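14 kDa fatty acid-binding protein (Schistosoma mansoni, PDB 1VYG) binds long-chain fatty acids such as arachidonic and oleic acid inside a beta-barrel and may take part in their transport. Local coordinates at residues L7-L12 with T39-F44; M116-T121 with R129-L134. All blocks are in the same frame, centred on the assembly; numbering follows the deposited sequence.

Contact 1 (L7-L12 with T39-F44)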
ATOM      1  N   LEU A   7      -4.727   2.184  12.730  1.00 53.76           N
ATOM      2  CA  LEU A   7      -3.986   3.276  13.348  1.00 52.89           C
ATOM      3  C   LEU A   7      -2.677   2.812  13.966  1.00 51.88           C
ATOM      4  O   LEU A   7      -2.568   1.692  14.461  1.00 51.62           O
ATOM      5  CB  LEU A   7      -4.833   3.964  14.413  1.00 53.07           C
ATOM      6  CG  LEU A   7      -5.805   5.040  13.920  1.00 53.63           C
ATOM      7  CD1 LEU A   7      -6.075   5.036  12.408  1.00 52.33           C
ATOM      8  CD2 LEU A   7      -7.098   4.904  14.691  1.00 54.58           C
ATOM      9  N   GLY A   8      -1.687   3.695  13.924  1.00 50.52           N
ATOM     10  CA  GLY A   8      -0.357   3.379  14.392  1.00 49.78           C
ATOM     11  C   GLY A   8       0.627   3.116  13.273  1.00 48.61           C
ATOM     12  O   GLY A   8       0.366   3.418  12.121  1.00 47.45           O
ATOM     13  N   LYS A   9       1.772   2.553  13.645  1.00 47.99           N
ATOM     14  CA  LYS A   9       2.852   2.302  12.712  1.00 47.86           C
ATOM     15  C   LYS A   9       3.018   0.814  12.478  1.00 47.03           C
ATOM     16  O   LYS A   9       2.560  -0.013  13.266  1.00 46.61           O
ATOM     17  CB  LYS A   9       4.170   2.898  13.211  1.00 48.27           C
ATOM     18  CG  LYS A   9       4.057   4.313  13.795  1.00 50.44           C
ATOM     19  CD  LYS A   9       4.981   5.313  13.123  1.00 52.13           C
ATOM     20  CE  LYS A   9       6.396   5.097  13.507  1.00 53.09           C
ATOM     21  NZ  LYS A   9       6.848   3.871  12.822  1.00 54.98           N
ATOM     22  N   TRP A  10       3.703   0.507  11.385  1.00 46.37           N
ATOM     23  CA  TRP A  10       3.806  -0.837  10.849  1.00 45.56           C
ATOM     24  C   TRP A  10       5.090  -0.924  10.060  1.00 45.56           C
ATOM     25  O   TRP A  10       5.370  -0.053   9.269  1.00 45.03           O
ATOM     26  CB  TRP A  10       2.642  -1.126   9.896  1.00 45.11           C
ATOM     27  CG  TRP A  10       1.262  -1.019  10.482  1.00 43.98           C
ATOM     28  CD1 TRP A  10       0.439   0.077  10.460  1.00 41.14           C
ATOM     29  CD2 TRP A  10       0.528  -2.049  11.142  1.00 42.68           C
ATOM     30  NE1 TRP A  10      -0.750  -0.215  11.069  1.00 39.37           N
ATOM     31  CE2 TRP A  10      -0.722  -1.508  11.504  1.00 40.85           C
ATOM     32  CE3 TRP A  10       0.798  -3.381  11.464  1.00 42.86           C
ATOM     33  CZ2 TRP A  10      -1.685  -2.240  12.157  1.00 41.07           C
ATOM     34  CZ3 TRP A  10      -0.173  -4.112  12.114  1.00 42.42           C
ATOM     35  CH2 TRP A  10      -1.398  -3.541  12.453  1.00 42.03           C
ATOM     36  N   LYS A  11       5.877  -1.969  10.280  1.00 46.44           N
ATOM     37  CA  LYS A  11       7.112  -2.181   9.524  1.00 46.64           C
ATOM     38  C   LYS A  11       6.927  -3.444   8.716  1.00 46.18           C
ATOM     39  O   LYS A  11       6.401  -4.419   9.229  1.00 45.99           O
ATOM     40  CB  LYS A  11       8.309  -2.330  10.459  1.00 47.05           C
ATOM     41  CG  LYS A  11       9.692  -2.453   9.742  1.00 48.47           C
ATOM     42  CD  LYS A  11      10.645  -1.307  10.135  1.00 49.84           C
ATOM     43  CE  LYS A  11      12.123  -1.685  10.054  1.00 51.31           C
ATOM     44  NZ  LYS A  11      12.858  -1.385  11.338  1.00 51.77           N
ATOM     45  N   LEU A  12       7.345  -3.417   7.451  1.00 45.86           N
ATOM     46  CA  LEU A  12       7.390  -4.615   6.623  1.00 45.51           C
ATOM     47  C   LEU A  12       8.297  -5.647   7.270  1.00 45.78           C
ATOM     48  O   LEU A  12       9.354  -5.303   7.779  1.00 46.14           O
ATOM     49  CB  LEU A  12       7.912  -4.276   5.226  1.00 45.24           C
ATOM     50  CG  LEU A  12       8.008  -5.401   4.200  1.00 43.08           C
ATOM     51  CD1 LEU A  12       6.671  -5.761   3.647  1.00 42.04           C
ATOM     52  CD2 LEU A  12       8.916  -4.972   3.099  1.00 42.44           C
ATOM     53  N   THR A  39      12.538  -2.109   3.606  1.00 51.12           N
ATOM     54  CA  THR A  39      11.466  -2.505   4.493  1.00 50.84           C
ATOM     55  C   THR A  39      10.807  -1.218   4.985  1.00 49.81           C
ATOM     56  O   THR A  39      11.233  -0.626   5.965  1.00 49.93           O
ATOM     57  CB  THR A  39      12.019  -3.361   5.658  1.00 50.79           C
ATOM     58  OG1 THR A  39      13.063  -2.663   6.339  1.00 51.83           O
ATOM     59  CG2 THR A  39      12.736  -4.592   5.131  1.00 51.31           C
ATOM     60  N   PRO A  40       9.775  -0.775   4.284  1.00 48.88           N
ATOM     61  CA  PRO A  40       9.114   0.464   4.641  1.00 48.37           C
ATOM     62  C   PRO A  40       8.394   0.361   5.965  1.00 47.99           C
ATOM     63  O   PRO A  40       8.106  -0.735   6.449  1.00 47.57           O
ATOM     64  CB  PRO A  40       8.096   0.639   3.514  1.00 47.86           C
ATOM     65  CG  PRO A  40       8.544  -0.208   2.476  1.00 47.79           C
ATOM     66  CD  PRO A  40       9.114  -1.392   3.125  1.00 48.76           C
ATOM     67  N   THR A  41       8.096   1.530   6.514  1.00 47.76           N
ATOM     68  CA  THR A  41       7.314   1.666   7.707  1.00 47.87           C
ATOM     69  C   THR A  41       6.150   2.530   7.327  1.00 47.82           C
ATOM     70  O   THR A  41       6.322   3.694   7.023  1.00 48.20           O
ATOM     71  CB  THR A  41       8.160   2.320   8.810  1.00 48.04           C
ATOM     72  OG1 THR A  41       9.206   1.417   9.188  1.00 48.89           O
ATOM     73  CG2 THR A  41       7.387   2.500  10.110  1.00 47.79           C
ATOM     74  N   VAL A  42       4.958   1.956   7.313  1.00 47.71           N
ATOM     75  CA  VAL A  42       3.770   2.740   7.030  1.00 47.61           C
ATOM     76  C   VAL A  42       3.020   3.065   8.323  1.00 47.11           C
ATOM     77  O   VAL A  42       2.961   2.283   9.249  1.00 46.39           O
ATOM     78  CB  VAL A  42       2.866   2.113   5.929  1.00 47.47           C
ATOM     79  CG1 VAL A  42       3.672   1.188   5.026  1.00 48.18           C
ATOM     80  CG2 VAL A  42       1.700   1.374   6.500  1.00 48.84           C
ATOM     81  N   THR A  43       2.482   4.267   8.352  1.00 47.23           N
ATOM     82  CA  THR A  43       1.787   4.806   9.484  1.00 47.50           C
ATOM     83  C   THR A  43       0.418   5.146   8.968  1.00 48.10           C
ATOM     84  O   THR A  43       0.293   5.677   7.889  1.00 48.75           O
ATOM     85  CB  THR A  43       2.540   6.074   9.934  1.00 47.84           C
ATOM     86  OG1 THR A  43       3.926   5.765  10.159  1.00 45.15           O
ATOM     87  CG2 THR A  43       2.037   6.601  11.271  1.00 48.02           C
ATOM     88  N   PHE A  44      -0.620   4.800   9.697  1.00 49.16           N
ATOM     89  CA  PHE A  44      -1.940   5.318   9.406  1.00 50.20           C
ATOM     90  C   PHE A  44      -2.380   6.234  10.543  1.00 51.21           C
ATOM     91  O   PHE A  44      -2.038   5.996  11.691  1.00 51.25           O
ATOM     92  CB  PHE A  44      -2.956   4.193   9.252  1.00 50.15           C
ATOM     93  CG  PHE A  44      -2.614   3.194   8.186  1.00 50.73           C
ATOM     94  CD1 PHE A  44      -1.819   2.110   8.469  1.00 49.92           C
ATOM     95  CD2 PHE A  44      -3.129   3.321   6.908  1.00 51.62           C
ATOM     96  CE1 PHE A  44      -1.514   1.193   7.492  1.00 51.25           C
ATOM     97  CE2 PHE A  44      -2.829   2.395   5.922  1.00 51.16           C
ATOM     98  CZ  PHE A  44      -2.017   1.340   6.209  1.00 51.00           C
TER

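Contact 2 (M116-T121 with R129-L134). With ACD (arachidonic acid), chain B.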
ATOM      1  N   MET A 116      -0.508  -6.760   9.512  1.00 40.85           N
ATOM      2  CA  MET A 116      -1.285  -6.207   8.426  1.00 40.64           C
ATOM      3  C   MET A 116      -0.759  -6.949   7.266  1.00 40.58           C
ATOM      4  O   MET A 116       0.446  -6.942   7.049  1.00 40.59           O
ATOM      5  CB  MET A 116      -1.040  -4.725   8.245  1.00 40.68           C
ATOM      6  CG  MET A 116      -1.655  -4.161   6.964  1.00 40.49           C
ATOM      7  SD  MET A 116      -1.651  -2.414   7.061  1.00 38.58           S
ATOM      8  CE  MET A 116       0.104  -2.073   6.451  1.00 40.25           C
ATOM      9  N   LYS A 117      -1.647  -7.628   6.556  1.00 40.76           N
ATOM     10  CA  LYS A 117      -1.295  -8.303   5.338  1.00 41.07           C
ATOM     11  C   LYS A 117      -1.696  -7.391   4.216  1.00 40.65           C
ATOM     12  O   LYS A 117      -2.830  -6.968   4.127  1.00 40.87           O
ATOM     13  CB  LYS A 117      -2.013  -9.643   5.208  1.00 41.23           C
ATOM     14  CG  LYS A 117      -1.597 -10.423   3.943  1.00 42.79           C
ATOM     15  CD  LYS A 117      -2.213 -11.841   3.819  1.00 44.44           C
ATOM     16  CE  LYS A 117      -3.719 -11.862   4.014  1.00 44.67           C
ATOM     17  NZ  LYS A 117      -4.338 -12.913   3.182  1.00 45.75           N
ATOM     18  N   THR A 118      -0.744  -7.106   3.357  1.00 40.75           N
ATOM     19  CA  THR A 118      -0.955  -6.299   2.176  1.00 40.72           C
ATOM     20  C   THR A 118      -0.874  -7.240   1.002  1.00 40.51           C
ATOM     21  O   THR A 118       0.180  -7.752   0.709  1.00 40.01           O
ATOM     22  CB  THR A 118       0.121  -5.233   2.059  1.00 40.58           C
ATOM     23  OG1 THR A 118      -0.059  -4.256   3.091  1.00 40.97           O
ATOM     24  CG2 THR A 118      -0.023  -4.447   0.755  1.00 41.70           C
ATOM     25  N   THR A 119      -2.007  -7.495   0.362  1.00 40.67           N
ATOM     26  CA  THR A 119      -2.048  -8.276  -0.849  1.00 40.47           C
ATOM     27  C   THR A 119      -1.997  -7.307  -2.008  1.00 40.90           C
ATOM     28  O   THR A 119      -2.740  -6.364  -2.027  1.00 39.57           O
ATOM     29  CB  THR A 119      -3.335  -9.086  -0.881  1.00 40.37           C
ATOM     30  OG1 THR A 119      -3.489  -9.796   0.358  1.00 39.68           O
ATOM     31  CG2 THR A 119      -3.268 -10.145  -1.934  1.00 39.39           C
ATOM     32  N   VAL A 120      -1.096  -7.529  -2.962  1.00 42.12           N
ATOM     33  CA  VAL A 120      -1.015  -6.660  -4.129  1.00 43.10           C
ATOM     34  C   VAL A 120      -1.229  -7.465  -5.416  1.00 44.00           C
ATOM     35  O   VAL A 120      -0.551  -8.438  -5.665  1.00 43.51           O
ATOM     36  CB  VAL A 120       0.302  -5.878  -4.176  1.00 42.79           C
ATOM     37  CG1 VAL A 120       0.211  -4.788  -5.211  1.00 43.00           C
ATOM     38  CG2 VAL A 120       0.605  -5.268  -2.810  1.00 42.55           C
ATOM     39  N   THR A 121      -2.186  -7.035  -6.227  1.00 45.32           N
ATOM     40  CA  THR A 121      -2.623  -7.799  -7.382  1.00 46.03           C
ATOM     41  C   THR A 121      -2.618  -6.928  -8.638  1.00 46.92           C
ATOM     42  O   THR A 121      -3.253  -5.878  -8.683  1.00 46.45           O
ATOM     43  CB  THR A 121      -4.027  -8.383  -7.126  1.00 46.07           C
ATOM     44  OG1 THR A 121      -4.085  -8.930  -5.803  1.00 45.87           O
ATOM     45  CG2 THR A 121      -4.288  -9.591  -8.017  1.00 46.12           C
ATOM     46  N   ARG A 129       2.433  -8.977   1.314  1.00 42.48           N
ATOM     47  CA  ARG A 129       3.402  -8.292   2.128  1.00 41.88           C
ATOM     48  C   ARG A 129       2.856  -8.161   3.520  1.00 41.21           C
ATOM     49  O   ARG A 129       1.810  -7.593   3.726  1.00 40.31           O
ATOM     50  CB  ARG A 129       3.722  -6.940   1.512  1.00 41.70           C
ATOM     51  CG  ARG A 129       4.796  -7.091   0.453  1.00 41.31           C
ATOM     52  CD  ARG A 129       4.753  -6.080  -0.633  1.00 41.04           C
ATOM     53  NE  ARG A 129       5.311  -4.795  -0.216  1.00 40.94           N
ATOM     54  CZ  ARG A 129       6.604  -4.538  -0.070  1.00 41.04           C
ATOM     55  NH1 ARG A 129       6.981  -3.326   0.295  1.00 41.03           N
ATOM     56  NH2 ARG A 129       7.525  -5.470  -0.276  1.00 43.34           N
ATOM     57  N   ASN A 130       3.568  -8.731   4.472  1.00 41.23           N
ATOM     58  CA  ASN A 130       3.194  -8.633   5.859  1.00 41.18           C
ATOM     59  C   ASN A 130       3.958  -7.544   6.589  1.00 41.45           C
ATOM     60  O   ASN A 130       5.144  -7.376   6.402  1.00 41.53           O
ATOM     61  CB  ASN A 130       3.399  -9.963   6.513  1.00 41.25           C
ATOM     62  CG  ASN A 130       2.369 -10.952   6.091  1.00 41.48           C
ATOM     63  OD1 ASN A 130       2.670 -12.116   5.863  1.00 45.30           O
ATOM     64  ND2 ASN A 130       1.136 -10.502   5.982  1.00 41.67           N
ATOM     65  N   TYR A 131       3.231  -6.774   7.385  1.00 41.74           N
ATOM     66  CA  TYR A 131       3.791  -5.762   8.236  1.00 41.63           C
ATOM     67  C   TYR A 131       3.543  -6.166   9.701  1.00 42.98           C
ATOM     68  O   TYR A 131       2.450  -6.529  10.066  1.00 41.97           O
ATOM     69  CB  TYR A 131       3.145  -4.408   7.913  1.00 41.02           C
ATOM     70  CG  TYR A 131       3.595  -3.800   6.591  1.00 38.54           C
ATOM     71  CD1 TYR A 131       4.481  -2.739   6.567  1.00 37.47           C
ATOM     72  CD2 TYR A 131       3.123  -4.279   5.369  1.00 35.61           C
ATOM     73  CE1 TYR A 131       4.892  -2.164   5.378  1.00 35.32           C
ATOM     74  CE2 TYR A 131       3.527  -3.712   4.174  1.00 34.64           C
ATOM     75  CZ  TYR A 131       4.423  -2.659   4.189  1.00 34.88           C
ATOM     76  OH  TYR A 131       4.856  -2.078   3.037  1.00 31.59           O
ATOM     77  N   LYS A 132       4.589  -6.141  10.523  1.00 45.71           N
ATOM     78  CA  LYS A 132       4.448  -6.287  11.962  1.00 47.55           C
ATOM     79  C   LYS A 132       4.196  -4.902  12.557  1.00 48.70           C
ATOM     80  O   LYS A 132       4.881  -3.930  12.245  1.00 48.27           O
ATOM     81  CB  LYS A 132       5.694  -6.910  12.593  1.00 47.92           C
ATOM     82  CG  LYS A 132       5.913  -8.382  12.257  1.00 51.02           C
ATOM     83  CD  LYS A 132       7.080  -8.994  13.094  1.00 54.51           C
ATOM     84  CE  LYS A 132       6.633  -9.319  14.537  1.00 55.75           C
ATOM     85  NZ  LYS A 132       7.747  -9.829  15.398  1.00 58.51           N
ATOM     86  N   ARG A 133       3.208  -4.846  13.432  1.00 50.29           N
ATOM     87  CA  ARG A 133       2.819  -3.645  14.134  1.00 51.65           C
ATOM     88  C   ARG A 133       3.983  -3.168  14.995  1.00 52.71           C
ATOM     89  O   ARG A 133       4.627  -3.968  15.650  1.00 52.81           O
ATOM     90  CB  ARG A 133       1.635  -4.018  15.007  1.00 51.84           C
ATOM     91  CG  ARG A 133       0.928  -2.911  15.674  1.00 52.32           C
ATOM     92  CD  ARG A 133      -0.415  -3.346  16.199  1.00 53.20           C
ATOM     93  NE  ARG A 133      -1.357  -2.263  15.988  1.00 54.97           N
ATOM     94  CZ  ARG A 133      -2.625  -2.405  15.637  1.00 55.86           C
ATOM     95  NH1 ARG A 133      -3.350  -1.310  15.464  1.00 57.48           N
ATOM     96  NH2 ARG A 133      -3.177  -3.605  15.457  1.00 55.78           N
ATOM     97  N   LEU A 134       4.268  -1.877  14.972  1.00 54.36           N
ATOM     98  CA  LEU A 134       5.323  -1.320  15.817  1.00 55.75           C
ATOM     99  C   LEU A 134       4.754  -0.834  17.151  1.00 56.98           C
ATOM    100  O   LEU A 134       3.731  -0.136  17.177  1.00 57.65           O
ATOM    101  CB  LEU A 134       6.046  -0.189  15.109  1.00 55.26           C
ATOM    102  CG  LEU A 134       6.768  -0.638  13.843  1.00 56.02           C
ATOM    103  CD1 LEU A 134       7.477   0.543  13.222  1.00 56.41           C
ATOM    104  CD2 LEU A 134       7.751  -1.775  14.127  1.00 57.17           C
TER
HETATM  105  C1  ACD B1134       2.592  -1.834   0.562  1.00 42.26           C
HETATM  106  C2  ACD B1134       2.112  -2.212  -0.812  1.00 39.72           C
HETATM  107  C3  ACD B1134       2.481  -1.086  -1.774  1.00 38.25           C
HETATM  108  C4  ACD B1134       2.826  -1.678  -3.144  1.00 38.38           C
HETATM  109  C5  ACD B1134       1.771  -1.313  -4.183  1.00 38.28           C
HETATM  110  C6  ACD B1134       2.087  -1.444  -5.481  1.00 37.97           C
HETATM  111  C7  ACD B1134       3.448  -1.956  -5.910  1.00 35.96           C
HETATM  112  C8  ACD B1134       3.887  -1.017  -6.968  1.00 35.69           C
HETATM  113  C9  ACD B1134       5.089  -0.459  -7.084  1.00 34.44           C
HETATM  114  C10 ACD B1134       6.262  -0.656  -6.177  1.00 35.15           C
HETATM  115  C11 ACD B1134       7.435  -0.261  -7.036  1.00 34.73           C
HETATM  116  C12 ACD B1134       8.680  -0.230  -6.599  1.00 36.46           C
HETATM  117  C13 ACD B1134       9.022  -0.573  -5.186  1.00 37.48           C
HETATM  118  C14 ACD B1134       9.824   0.572  -4.585  1.00 37.77           C
HETATM  119  C15 ACD B1134       9.930   0.755  -3.264  1.00 36.34           C
HETATM  120  C16 ACD B1134       9.298  -0.183  -2.246  1.00 33.51           C
HETATM  121  C17 ACD B1134       8.236   0.535  -1.429  1.00 32.23           C
HETATM  122  C18 ACD B1134       8.834   1.741  -0.710  1.00 30.77           C
HETATM  123  C19 ACD B1134       8.150   3.001  -1.221  1.00 32.43           C
HETATM  124  C20 ACD B1134       8.727   4.281  -0.613  1.00 33.63           C
HETATM  125  O1  ACD B1134       2.132  -0.866   1.175  1.00 43.76           O
HETATM  126  O2  ACD B1134       3.557  -2.581   1.082  1.00 45.25           O

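Contact 1 (L7-L12 with T39-F44)
This is an antiparallel pairing of strands 8-16 and 41-47, neighbours in the fatty-acid-binding-protein barrel although helices 18-23 and 29-37 intervene in sequence. The short strand axes run 4.5 Å apart at 158°. G8 pairs with F44 and W10 with V42 as hydrogen-bonded pairs; F44 N meets G8 O at 3.0 Å, nearly along the C=O axis, whereas both W10-V42 bonds are weak by angle. At the end where 39-44 leaves helix 29-37, L12 N meets P40 O at 3.0 Å, almost straight.

On the W10-V42-F44 face, W10 CG lies beside its backbone N, opposite the carbonyl carbon (chi1 -59°), which brings W10 CD1 to the edge of the F44 ring, near its plane and 3.6 Å from F44 CD1. The rings meet obliquely, planes at 76°, and the side chains cross at about a right angle. V42 O lies in the indole plane at its edge, 3.6 Å from W10 CD1. W10 NE1 bonds to F6 O. L12 CD2 lies 3.6 Å from P40 CD, and P40 touches the arachidonic acid. On the other face K9 CD is 3.2 Å from T43 OG1, and K11 CD 3.2 Å from T41 OG1. The pairing thus separates an apolar inner face from a polar outer one.

Contact 2 (M116-T121 with R129-L134)
O2 of the bound arachidonic acid is gripped by two side chains of 129-134, while T118 of the facing strand packs against both R129 and the ligand. R129 NE donates to ACD O2 over 3.1 Å with an N-H...O angle of 160°, and O2 lies near the plane of the guanidinium at its edge. Y131 OH also donates to ACD O2, which lies at the edge of the phenol ring, in its plane; the modelled 2.4 Å between Y131 OH and ACD O2 is very short and doubtful as an exact length. R109 NH2 supplies a further hydrogen bond to the ligand. R129 is itself positioned by a second shell, its NH2 bonded to S15 OG and its guanidinium in a cation-pi contact with F18. Beside the carboxyl group, T118 CG2 touches ACD C2 at 3.5 Å, and V120 CG1 reaches ACD C6 at 3.8 Å.

The two strands, 115-122 and 125-133, form the last hairpin of the barrel, and the Arg-x-Tyr pair with a second arginine matches the carboxylate site known from many members of this family. N130, also a binding-site residue by experiment, forms a non-hydrogen-bonded pair with K117 on the face away from R129 and Y131. Four backbone bonds hold the hairpin here. Y131 N meets M116 O at 2.8 Å, and M116 N returns to Y131 O. T118 N to R129 O and R129 N to T118 O are both 2.6 Å.

Towards the R133 end, M116 runs alongside Y131. Its chain is extended as far as SD and then bends at chi3 (85°), laying the methyl over one face of the phenol ring: M116 CE sits 4.2 Å from the Y131 ring centroid, 26° off the ring normal. T118 OG1 approaches that ring obliquely, 3.8 Å from Y131 CE2.

Overall arrangement
Both contacts are antiparallel pairings in one sheet, meeting where strands 8-16 and 125-133 lie side by side: K11 O to K132 N (2.8 Å) and K9 O to L134 N are probable hydrogen bonds between them, and their centres are about 9 Å apart. Contact 2 is the more buried and carries the carboxyl-binding groups. Contact 1, partly buried, mixes apolar packing with lysine-threonine contacts on its outer face. Contact 1 joins strands far apart in sequence; contact 2 joins the arms of a hairpin. V42 packs against Y131 and M116, so the apolar side of contact 1 adjoins the mixed inner face of contact 2, where M116 and Y131 sit beside the polar R129 and T118.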